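Local coordinates for solute-binding protein Csal_2479 (Chromohalobacter salexigens, PDB 4P1L), which binds D-glucuronate in the periplasm and probably hands it to the permease of a TRAP transport system for import into the cytoplasm, at residues A[27-32]-A[63-68]; A[35-40]-A[267-272]; A[84-89]-A[232-237]. One frame throughout, in Å; residues are numbered along the deposited sequence.

Interaction 1. Residues A[27-32]-A[63-68]; sequences RGWNIH and HNAVLG. With BDP (beta-D-glucopyranuronic acid), chain C.
Trp29 and Ile31 close over Ala65 and Leu67: Trp29 CD1 lies 4.2 Å from Leu67 CB at the indole edge, and Ile31 CG1 meets Ala65 CB at 4.1 Å. A broad indole suits this place because its rim carries a donor. Trp29 points its CG away from its own backbone N (chi1 -177°), and Trp29 NE1 donates to Gly68 O at 2.7 Å, with that oxygen in the ring plane. Leu67 CD1 lies over the rim of one face of the Arg27 guanidinium. The backbones are joined where Ala65 N donates to Asn30 O (3.0 Å) and Asn64 N to His32 O (2.9 Å). Asn30 uses both ends of its amide: OD1 accepts from His32 N in an Asx turn, while ND2 gives His63 ND1 a straight bond of 3.0 Å in the imidazole plane. His63 NE2 is bonded to Glu43. Were Asn30 replaced by an alanine, His63 ND1 would probably lose its donor and the turn before His32 its brace. Past the turn, His32 NE2 donates to the sugar O2 at 2.8 Å. The loop after strand 26-29 supplies Ile31 and His32 to the glucuronate pocket; the loop after the neighbouring parallel strand 59-62 backs it.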
loop_
_atom_site.group_PDB
_atom_site.type_symbol
_atom_site.label_atom_id
_atom_site.label_comp_id
_atom_site.label_asym_id
_atom_site.label_seq_id
_atom_site.Cartn_x
_atom_site.Cartn_y
_atom_site.Cartn_z
ATOM N N ARG A 27 9.023 18.470 -6.211
ATOM C CA ARG A 27 8.760 18.021 -4.843
ATOM C C ARG A 27 8.008 16.695 -4.867
ATOM O O ARG A 27 7.043 16.517 -5.616
ATOM C CB ARG A 27 7.905 19.010 -4.054
ATOM C CG ARG A 27 8.355 20.430 -4.137
ATOM C CD ARG A 27 7.127 21.295 -4.124
ATOM N NE ARG A 27 6.795 21.720 -2.779
ATOM C CZ ARG A 27 5.569 22.020 -2.364
ATOM N NH1 ARG A 27 4.521 21.904 -3.175
ATOM N NH2 ARG A 27 5.393 22.420 -1.115
ATOM N N GLY A 28 8.459 15.795 -4.010
ATOM C CA GLY A 28 7.880 14.472 -3.933
ATOM C C GLY A 28 7.439 14.134 -2.529
ATOM O O GLY A 28 7.915 14.711 -1.536
ATOM N N TRP A 29 6.540 13.155 -2.457
ATOM C CA TRP A 29 5.834 12.841 -1.219
ATOM C C TRP A 29 6.059 11.390 -0.823
ATOM O O TRP A 29 5.983 10.476 -1.657
ATOM C CB TRP A 29 4.336 13.081 -1.436
ATOM C CG TRP A 29 3.442 12.874 -0.233
ATOM C CD1 TRP A 29 3.040 13.829 0.658
ATOM C CD2 TRP A 29 2.830 11.657 0.188
ATOM N NE1 TRP A 29 2.229 13.283 1.614
ATOM C CE2 TRP A 29 2.087 11.947 1.356
ATOM C CE3 TRP A 29 2.847 10.339 -0.289
ATOM C CZ2 TRP A 29 1.365 10.978 2.042
ATOM C CZ3 TRP A 29 2.117 9.373 0.406
ATOM C CH2 TRP A 29 1.382 9.705 1.545
ATOM N N ASN A 30 6.340 11.184 0.456
ATOM C CA ASN A 30 6.390 9.855 1.062
ATOM C C ASN A 30 5.784 9.963 2.452
ATOM O O ASN A 30 6.081 10.913 3.169
ATOM C CB ASN A 30 7.852 9.410 1.129
ATOM C CG ASN A 30 8.045 8.105 1.812
ATOM O OD1 ASN A 30 7.163 7.222 1.800
ATOM N ND2 ASN A 30 9.251 7.912 2.341
ATOM N N ILE A 31 4.916 9.019 2.822
ATOM C CA ILE A 31 4.313 9.034 4.144
ATOM C C ILE A 31 5.283 8.512 5.231
ATOM O O ILE A 31 5.141 8.853 6.423
ATOM C CB ILE A 31 2.978 8.210 4.165
ATOM C CG1 ILE A 31 2.204 8.430 5.466
ATOM C CG2 ILE A 31 3.217 6.694 3.979
ATOM C CD1 ILE A 31 0.712 8.060 5.374
ATOM N N HIS A 32 6.245 7.675 4.820
ATOM C CA HIS A 32 7.112 6.946 5.767
ATOM C C HIS A 32 8.354 7.774 6.132
ATOM O O HIS A 32 8.646 8.790 5.495
ATOM C CB HIS A 32 7.564 5.610 5.167
ATOM C CG HIS A 32 6.429 4.669 4.857
ATOM N ND1 HIS A 32 5.781 3.948 5.834
ATOM C CD2 HIS A 32 5.831 4.339 3.683
ATOM C CE1 HIS A 32 4.820 3.220 5.281
ATOM N NE2 HIS A 32 4.834 3.439 3.978
ATOM N N HIS A 63 9.622 13.402 3.267
ATOM C CA HIS A 63 9.174 12.234 3.991
ATOM C C HIS A 63 8.240 12.598 5.149
ATOM O O HIS A 63 7.967 13.780 5.392
ATOM C CB HIS A 63 10.388 11.492 4.545
ATOM C CG HIS A 63 11.405 11.162 3.518
ATOM N ND1 HIS A 63 11.367 9.980 2.814
ATOM C CD2 HIS A 63 12.487 11.834 3.071
ATOM C CE1 HIS A 63 12.372 9.943 1.961
ATOM N NE2 HIS A 63 13.082 11.049 2.115
ATOM N N ASN A 64 7.758 11.564 5.840
ATOM C CA ASN A 64 6.922 11.726 7.025
ATOM C C ASN A 64 5.597 12.458 6.778
ATOM O O ASN A 64 5.012 13.014 7.714
ATOM C CB ASN A 64 7.694 12.482 8.120
ATOM C CG ASN A 64 8.909 11.723 8.630
ATOM O OD1 ASN A 64 10.037 12.263 8.670
ATOM N ND2 ASN A 64 8.697 10.480 9.032
ATOM N N ALA A 65 5.110 12.439 5.542
ATOM C CA ALA A 65 3.879 13.131 5.204
ATOM C C ALA A 65 3.920 14.612 5.596
ATOM O O ALA A 65 2.879 15.223 5.805
ATOM C CB ALA A 65 2.676 12.434 5.867
ATOM N N VAL A 66 5.121 15.174 5.692
ATOM C CA VAL A 66 5.307 16.604 5.945
ATOM C C VAL A 66 4.397 17.474 5.064
ATOM O O VAL A 66 3.904 18.512 5.498
ATOM C CB VAL A 66 6.770 16.993 5.683
ATOM C CG1 VAL A 66 6.924 18.502 5.587
ATOM C CG2 VAL A 66 7.664 16.439 6.791
ATOM N N LEU A 67 4.186 17.058 3.817
ATOM C CA LEU A 67 3.364 17.840 2.888
ATOM C C LEU A 67 1.886 17.411 2.822
ATOM O O LEU A 67 1.158 17.871 1.937
ATOM C CB LEU A 67 3.988 17.847 1.488
ATOM C CG LEU A 67 5.394 18.442 1.417
ATOM C CD1 LEU A 67 5.972 18.346 -0.009
ATOM C CD2 LEU A 67 5.410 19.902 1.904
ATOM N N GLY A 68 1.442 16.557 3.749
ATOM C CA GLY A 68 0.021 16.232 3.898
ATOM C C GLY A 68 -0.265 14.746 4.013
ATOM O O GLY A 68 0.604 13.934 3.694
HETATM C C1 BDP C . 1.402 1.239 4.758
HETATM C C2 BDP C . 1.496 1.970 3.427
HETATM C C3 BDP C . 1.287 3.419 3.651
HETATM C C4 BDP C . -0.066 3.590 4.266
HETATM C C5 BDP C . -0.172 2.796 5.595
HETATM C C6 BDP C . -1.551 2.902 6.244
HETATM O O2 BDP C . 2.806 1.737 2.935
HETATM O O3 BDP C . 1.241 4.064 2.272
HETATM O O4 BDP C . -0.330 4.981 4.514
HETATM O O5 BDP C . 0.110 1.454 5.349
HETATM O O6A BDP C . -1.962 1.876 6.877
HETATM O O1 BDP C . 1.548 -0.123 4.552
HETATM O O6B BDP C . -2.173 3.983 6.203
HETATM O O HOH W 1 5.913 8.376 8.956
#

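Interaction 2. Residues A[35-40]-A[267-272]; sequences SYPNGK and ALWEEG
Trp269 brings the rim of its six-membered ring against Tyr36 and Pro37, where the start of helix 37-52 packs against the long helix 248-282. CZ3 of Trp269 is the atom nearest the tyrosine, 3.5 Å from Tyr36 OH and 3.9 Å from Tyr36 CZ, and the two side chains run alongside each other in the same direction. The hydroxyl oxygen lies near the indole plane, at its edge, so the pair is no face-to-face stack. Trp269 swings its ring out on the side away from the backbone N (chi1 -176°), which carries it off its own helix toward the neighbour. Next along the rim, CE3 of Trp269 is 4.0 Å from Pro37 CB. Proline suits the first turn of a helix, where its missing N-H costs no backbone bond, and its compact ring packs close to the other helix: Pro37 CB is also 4.1 Å from Leu268 CB. Opposite Pro37 there is little room for a side chain at Gly272, where a beta carbon would come very close to Pro37 CG.

Leu268 continues the apolar strip outward, its CD1 resting 3.7 Å from Lys40 CB. The extended chain of Lys40 lays CB and CD along Leu268 CD1; Lys40 NZ stays 5.7 Å from Glu271 OE1, too far for a salt bridge. On the buried side the polar ends find partners elsewhere: Tyr36 OH bonds to Ser211, a residue of the sugar pocket, Asn38 ND2 to Asn86, and Asn38 OD1 to Gln265. No hydrogen bond joins 35-40 to 267-272. The contact is therefore held by the fit of apolar surfaces, with Tyr36 OH and Asn38 ND2 turned to the structure around the sugar.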
loop_
_atom_site.group_PDB
_atom_site.type_symbol
_atom_site.label_atom_id
_atom_site.label_comp_id
_atom_site.label_asym_id
_atom_site.label_seq_id
_atom_site.Cartn_x
_atom_site.Cartn_y
_atom_site.Cartn_z
ATOM N N SER A 35 14.263 6.538 6.405
ATOM C CA SER A 35 15.003 5.281 6.479
ATOM C C SER A 35 14.157 4.030 6.180
ATOM O O SER A 35 14.671 2.908 6.125
ATOM C CB SER A 35 15.646 5.143 7.860
ATOM O OG SER A 35 14.623 4.966 8.830
ATOM N N TYR A 36 12.861 4.216 5.998
ATOM C CA TYR A 36 11.992 3.122 5.600
ATOM C C TYR A 36 12.412 2.658 4.195
ATOM O O TYR A 36 12.914 3.450 3.429
ATOM C CB TYR A 36 10.580 3.670 5.579
ATOM C CG TYR A 36 9.471 2.650 5.551
ATOM C CD1 TYR A 36 9.093 1.999 6.706
ATOM C CD2 TYR A 36 8.760 2.407 4.385
ATOM C CE1 TYR A 36 8.041 1.086 6.705
ATOM C CE2 TYR A 36 7.677 1.492 4.356
ATOM C CZ TYR A 36 7.333 0.848 5.539
ATOM O OH TYR A 36 6.300 -0.055 5.584
ATOM N N PRO A 37 12.188 1.380 3.846
ATOM C CA PRO A 37 12.614 0.956 2.508
ATOM C C PRO A 37 12.138 1.880 1.390
ATOM O O PRO A 37 12.937 2.197 0.501
ATOM C CB PRO A 37 11.989 -0.426 2.379
ATOM C CG PRO A 37 12.033 -0.944 3.791
ATOM C CD PRO A 37 11.711 0.241 4.649
ATOM N N ASN A 38 10.859 2.273 1.423
ATOM C CA ASN A 38 10.328 3.194 0.420
ATOM C C ASN A 38 11.077 4.523 0.411
ATOM O O ASN A 38 11.277 5.131 -0.653
ATOM C CB ASN A 38 8.849 3.488 0.672
ATOM C CG ASN A 38 7.975 2.234 0.622
ATOM O OD1 ASN A 38 8.400 1.125 0.961
ATOM N ND2 ASN A 38 6.742 2.423 0.207
ATOM N N GLY A 39 11.479 4.985 1.599
ATOM C CA GLY A 39 12.164 6.272 1.712
ATOM C C GLY A 39 13.524 6.229 1.021
ATOM O O GLY A 39 13.885 7.095 0.236
ATOM N N LYS A 40 14.284 5.181 1.310
ATOM C CA LYS A 40 15.574 4.980 0.697
ATOM C C LYS A 40 15.470 4.926 -0.830
ATOM O O LYS A 40 16.260 5.564 -1.520
ATOM C CB LYS A 40 16.212 3.704 1.234
ATOM C CG LYS A 40 16.558 3.745 2.727
ATOM C CD LYS A 40 17.075 2.380 3.191
ATOM C CE LYS A 40 17.607 2.402 4.613
ATOM N NZ LYS A 40 17.823 1.031 5.121
ATOM N N ALA A 267 14.201 -5.189 -3.068
ATOM C CA ALA A 267 15.297 -5.837 -2.355
ATOM C C ALA A 267 15.380 -5.346 -0.902
ATOM O O ALA A 267 15.518 -6.158 0.022
ATOM C CB ALA A 267 16.639 -5.600 -3.088
ATOM N N LEU A 268 15.328 -4.020 -0.712
ATOM C CA LEU A 268 15.336 -3.418 0.626
ATOM C C LEU A 268 14.140 -3.894 1.437
ATOM O O LEU A 268 14.228 -4.107 2.665
ATOM C CB LEU A 268 15.279 -1.899 0.530
ATOM C CG LEU A 268 16.503 -1.218 -0.060
ATOM C CD1 LEU A 268 16.260 0.300 -0.199
ATOM C CD2 LEU A 268 17.735 -1.509 0.807
ATOM N N TRP A 269 13.013 -4.022 0.745
ATOM C CA TRP A 269 11.788 -4.480 1.376
ATOM C C TRP A 269 11.946 -5.837 2.059
ATOM O O TRP A 269 11.576 -6.003 3.222
ATOM C CB TRP A 269 10.638 -4.565 0.375
ATOM C CG TRP A 269 9.391 -4.952 1.080
ATOM C CD1 TRP A 269 8.777 -6.175 1.058
ATOM C CD2 TRP A 269 8.614 -4.127 1.959
ATOM N NE1 TRP A 269 7.668 -6.161 1.873
ATOM C CE2 TRP A 269 7.553 -4.920 2.449
ATOM C CE3 TRP A 269 8.729 -2.807 2.402
ATOM C CZ2 TRP A 269 6.588 -4.423 3.321
ATOM C CZ3 TRP A 269 7.774 -2.310 3.276
ATOM C CH2 TRP A 269 6.725 -3.128 3.742
ATOM N N GLU A 270 12.447 -6.828 1.335
ATOM C CA GLU A 270 12.606 -8.164 1.924
ATOM C C GLU A 270 13.477 -8.134 3.187
ATOM O O GLU A 270 13.140 -8.727 4.217
ATOM C CB GLU A 270 13.191 -9.125 0.896
ATOM C CG GLU A 270 12.275 -9.375 -0.282
ATOM C CD GLU A 270 10.897 -9.876 0.144
ATOM O OE1 GLU A 270 10.837 -10.828 0.967
ATOM O OE2 GLU A 270 9.876 -9.309 -0.328
ATOM N N GLU A 271 14.590 -7.418 3.121
ATOM C CA GLU A 271 15.469 -7.316 4.276
ATOM C C GLU A 271 14.745 -6.611 5.403
ATOM O O GLU A 271 14.857 -6.998 6.565
ATOM C CB GLU A 271 16.737 -6.537 3.920
ATOM C CG GLU A 271 17.861 -6.689 4.935
ATOM C CD GLU A 271 17.823 -5.667 6.065
ATOM O OE1 GLU A 271 17.230 -4.572 5.881
ATOM O OE2 GLU A 271 18.414 -5.953 7.140
ATOM N N GLY A 272 13.990 -5.579 5.047
ATOM C CA GLY A 272 13.318 -4.752 6.025
ATOM C C GLY A 272 12.254 -5.544 6.783
ATOM O O GLY A 272 12.055 -5.358 7.981
#

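Interaction 3. Residues A[84-89]-A[232-237]; sequences FANFNM and LPECLC. With BDP (beta-D-glucopyranuronic acid), chain C.
Antiparallel pairing of two adjacent inner strands of a mixed five-stranded sheet brings Asn86 and Asn88 beside Glu234 on the sheet face that leads to the sugar. The strands run at 162° to each other; Ala85 with Cys237 and Phe87 with Cys235 are hydrogen-bonded pairs, and Cys237 N donates to Ala85 O at 2.9 Å. Glu234 is gripped at both carboxylate oxygens, each on its anti side. Asn88 ND2 meets OE2 of Glu234 at 2.8 Å in a nearly straight bond (174°), although the amide and carboxylate planes stand almost perpendicular. Asn86 ND2 reaches OE1 of Glu234 at 3.0 Å, from a less direct angle, while its OD1 accepts from Asn38. With these two bonds fixing its rotation, Glu234 holds OE2 where O2 of the sugar donates to it at 2.6 Å. A carboxylate suits the place because it can accept from both amides and a sugar hydroxyl at once. The other face is apolar: Cys237 SG lies 3.6 Å from Phe87 CD2, an oblique sulfur-aromatic contact, and the Phe87 ring packs on helix 70-78. Past the strand end, Met89, a selenomethionine, donates its backbone N to Pro233 O at 3.1 Å. The strand pair thus supplies Asn88 and Glu234 to the glucuronate pocket of this TRAP solute-binding protein.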
loop_
_atom_site.group_PDB
_atom_site.type_symbol
_atom_site.label_atom_id
_atom_site.label_comp_id
_atom_site.label_asym_id
_atom_site.label_seq_id
_atom_site.Cartn_x
_atom_site.Cartn_y
_atom_site.Cartn_z
ATOM N N PHE A 84 5.865 14.433 -7.741
ATOM C CA PHE A 84 5.926 12.979 -7.729
ATOM C C PHE A 84 5.605 12.419 -6.338
ATOM O O PHE A 84 5.551 13.156 -5.363
ATOM C CB PHE A 84 7.287 12.489 -8.256
ATOM C CG PHE A 84 8.468 12.753 -7.328
ATOM C CD1 PHE A 84 9.040 14.012 -7.235
ATOM C CD2 PHE A 84 9.035 11.719 -6.585
ATOM C CE1 PHE A 84 10.130 14.253 -6.412
ATOM C CE2 PHE A 84 10.122 11.950 -5.772
ATOM C CZ PHE A 84 10.674 13.224 -5.677
ATOM N N ALA A 85 5.378 11.111 -6.252
ATOM C CA ALA A 85 5.000 10.525 -4.996
ATOM C C ALA A 85 5.015 8.997 -5.067
ATOM O O ALA A 85 4.924 8.395 -6.148
ATOM C CB ALA A 85 3.638 11.013 -4.598
ATOM N N ASN A 86 5.131 8.411 -3.886
ATOM C CA ASN A 86 4.917 6.991 -3.628
ATOM C C ASN A 86 3.564 6.891 -2.934
ATOM O O ASN A 86 3.401 7.328 -1.798
ATOM C CB ASN A 86 6.091 6.480 -2.778
ATOM C CG ASN A 86 5.841 5.152 -2.083
ATOM O OD1 ASN A 86 6.359 4.935 -1.000
ATOM N ND2 ASN A 86 5.058 4.258 -2.696
ATOM N N PHE A 87 2.569 6.375 -3.656
ATOM C CA PHE A 87 1.264 6.160 -3.073
ATOM C C PHE A 87 0.959 4.672 -2.941
ATOM O O PHE A 87 1.207 3.904 -3.873
ATOM C CB PHE A 87 0.162 6.771 -3.940
ATOM C CG PHE A 87 0.209 8.260 -4.040
ATOM C CD1 PHE A 87 0.328 9.044 -2.904
ATOM C CD2 PHE A 87 0.137 8.883 -5.272
ATOM C CE1 PHE A 87 0.372 10.410 -2.987
ATOM C CE2 PHE A 87 0.162 10.275 -5.361
ATOM C CZ PHE A 87 0.284 11.031 -4.201
ATOM N N ASN A 88 0.379 4.299 -1.810
ATOM C CA ASN A 88 -0.294 3.011 -1.679
ATOM C C ASN A 88 -1.586 3.009 -2.523
ATOM O O ASN A 88 -2.331 4.013 -2.577
ATOM C CB ASN A 88 -0.590 2.733 -0.212
ATOM C CG ASN A 88 -1.097 1.319 0.031
ATOM O OD1 ASN A 88 -2.295 1.055 -0.097
ATOM N ND2 ASN A 88 -0.202 0.419 0.392
HETATM N N MSE A 89 -1.833 1.895 -3.205
HETATM C CA MSE A 89 -2.998 1.795 -4.092
HETATM C C MSE A 89 -4.326 1.685 -3.374
HETATM O O MSE A 89 -5.384 1.871 -3.989
HETATM C CB MSE A 89 -2.847 0.631 -5.068
HETATM C CG MSE A 89 -1.760 0.821 -6.101
HETATM SE SE MSE A 89 -2.061 2.365 -7.331
HETATM C CE MSE A 89 -3.019 1.377 -8.717
ATOM N N LEU A 232 -1.102 -5.085 -1.249
ATOM C CA LEU A 232 -1.361 -3.860 -1.975
ATOM C C LEU A 232 -0.086 -3.404 -2.697
ATOM O O LEU A 232 0.966 -3.176 -2.069
ATOM C CB LEU A 232 -1.858 -2.787 -1.015
ATOM C CG LEU A 232 -3.329 -2.977 -0.564
ATOM C CD1 LEU A 232 -3.654 -2.086 0.634
ATOM C CD2 LEU A 232 -4.261 -2.668 -1.744
ATOM N N PRO A 233 -0.155 -3.262 -4.035
ATOM C CA PRO A 233 0.955 -2.584 -4.689
ATOM C C PRO A 233 1.012 -1.123 -4.267
ATOM O O PRO A 233 -0.000 -0.581 -3.807
ATOM C CB PRO A 233 0.601 -2.679 -6.196
ATOM C CG PRO A 233 -0.362 -3.787 -6.297
ATOM C CD PRO A 233 -1.181 -3.683 -5.007
ATOM N N GLU A 234 2.173 -0.490 -4.432
ATOM C CA GLU A 234 2.295 0.957 -4.354
ATOM C C GLU A 234 2.947 1.474 -5.640
ATOM O O GLU A 234 3.754 0.775 -6.249
ATOM C CB GLU A 234 3.137 1.363 -3.149
ATOM C CG GLU A 234 2.726 0.666 -1.853
ATOM C CD GLU A 234 3.093 1.454 -0.595
ATOM O OE1 GLU A 234 3.971 2.358 -0.682
ATOM O OE2 GLU A 234 2.503 1.152 0.468
ATOM N N CYS A 235 2.583 2.678 -6.078
ATOM C CA CYS A 235 3.195 3.240 -7.263
ATOM C C CYS A 235 4.228 4.261 -6.882
ATOM O O CYS A 235 4.147 4.888 -5.823
ATOM C CB CYS A 235 2.160 3.892 -8.184
ATOM S SG CYS A 235 1.245 5.272 -7.445
ATOM N N LEU A 236 5.189 4.433 -7.779
ATOM C CA LEU A 236 6.012 5.630 -7.867
ATOM C C LEU A 236 5.470 6.358 -9.082
ATOM O O LEU A 236 5.551 5.838 -10.200
ATOM C CB LEU A 236 7.486 5.292 -8.044
ATOM C CG LEU A 236 8.431 6.435 -8.387
ATOM C CD1 LEU A 236 8.234 7.626 -7.495
ATOM C CD2 LEU A 236 9.859 5.933 -8.296
ATOM N N CYS A 237 4.837 7.503 -8.864
ATOM C CA CYS A 237 4.176 8.219 -9.956
ATOM C C CYS A 237 4.550 9.710 -10.016
ATOM O O CYS A 237 5.082 10.286 -9.048
ATOM C CB CYS A 237 2.659 8.091 -9.828
ATOM S SG CYS A 237 1.938 8.991 -8.420
HETATM C C1 BDP C . 1.402 1.239 4.758
HETATM C C2 BDP C . 1.496 1.970 3.427
HETATM C C3 BDP C . 1.287 3.419 3.651
HETATM C C4 BDP C . -0.066 3.590 4.266
HETATM C C5 BDP C . -0.172 2.796 5.595
HETATM C C6 BDP C . -1.551 2.902 6.244
HETATM O O2 BDP C . 2.806 1.737 2.935
HETATM O O3 BDP C . 1.241 4.064 2.272
HETATM O O4 BDP C . -0.330 4.981 4.514
HETATM O O5 BDP C . 0.110 1.454 5.349
HETATM O O6A BDP C . -1.962 1.876 6.877
HETATM O O1 BDP C . 1.548 -0.123 4.552
HETATM O O6B BDP C . -2.173 3.983 6.203
#

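Overall arrangement
Interactions 1 and 3 share a sheet, where strand 26-29 lies beside strand 84-88, and their centres are about 12 Å apart. Trp29 N comes 3.1 Å from Phe84 O, probably a hydrogen bond between the neighbouring strands. Both contacts converge on O2 of the glucuronate, which receives a bond from His32 and gives one to Glu234. Interaction 2 adds a second shell, its centre about 14 Å from that of interaction 3: Asn38 ND2 is hydrogen-bonded to Asn86 OD1 at 2.8 Å, so the helix start meets an amide that steadies Glu234. Tyr36, stacked on His32, links interaction 2 to interaction 1. Gln70, Arg146, Arg167 and Asn207 also hydrogen-bond the sugar.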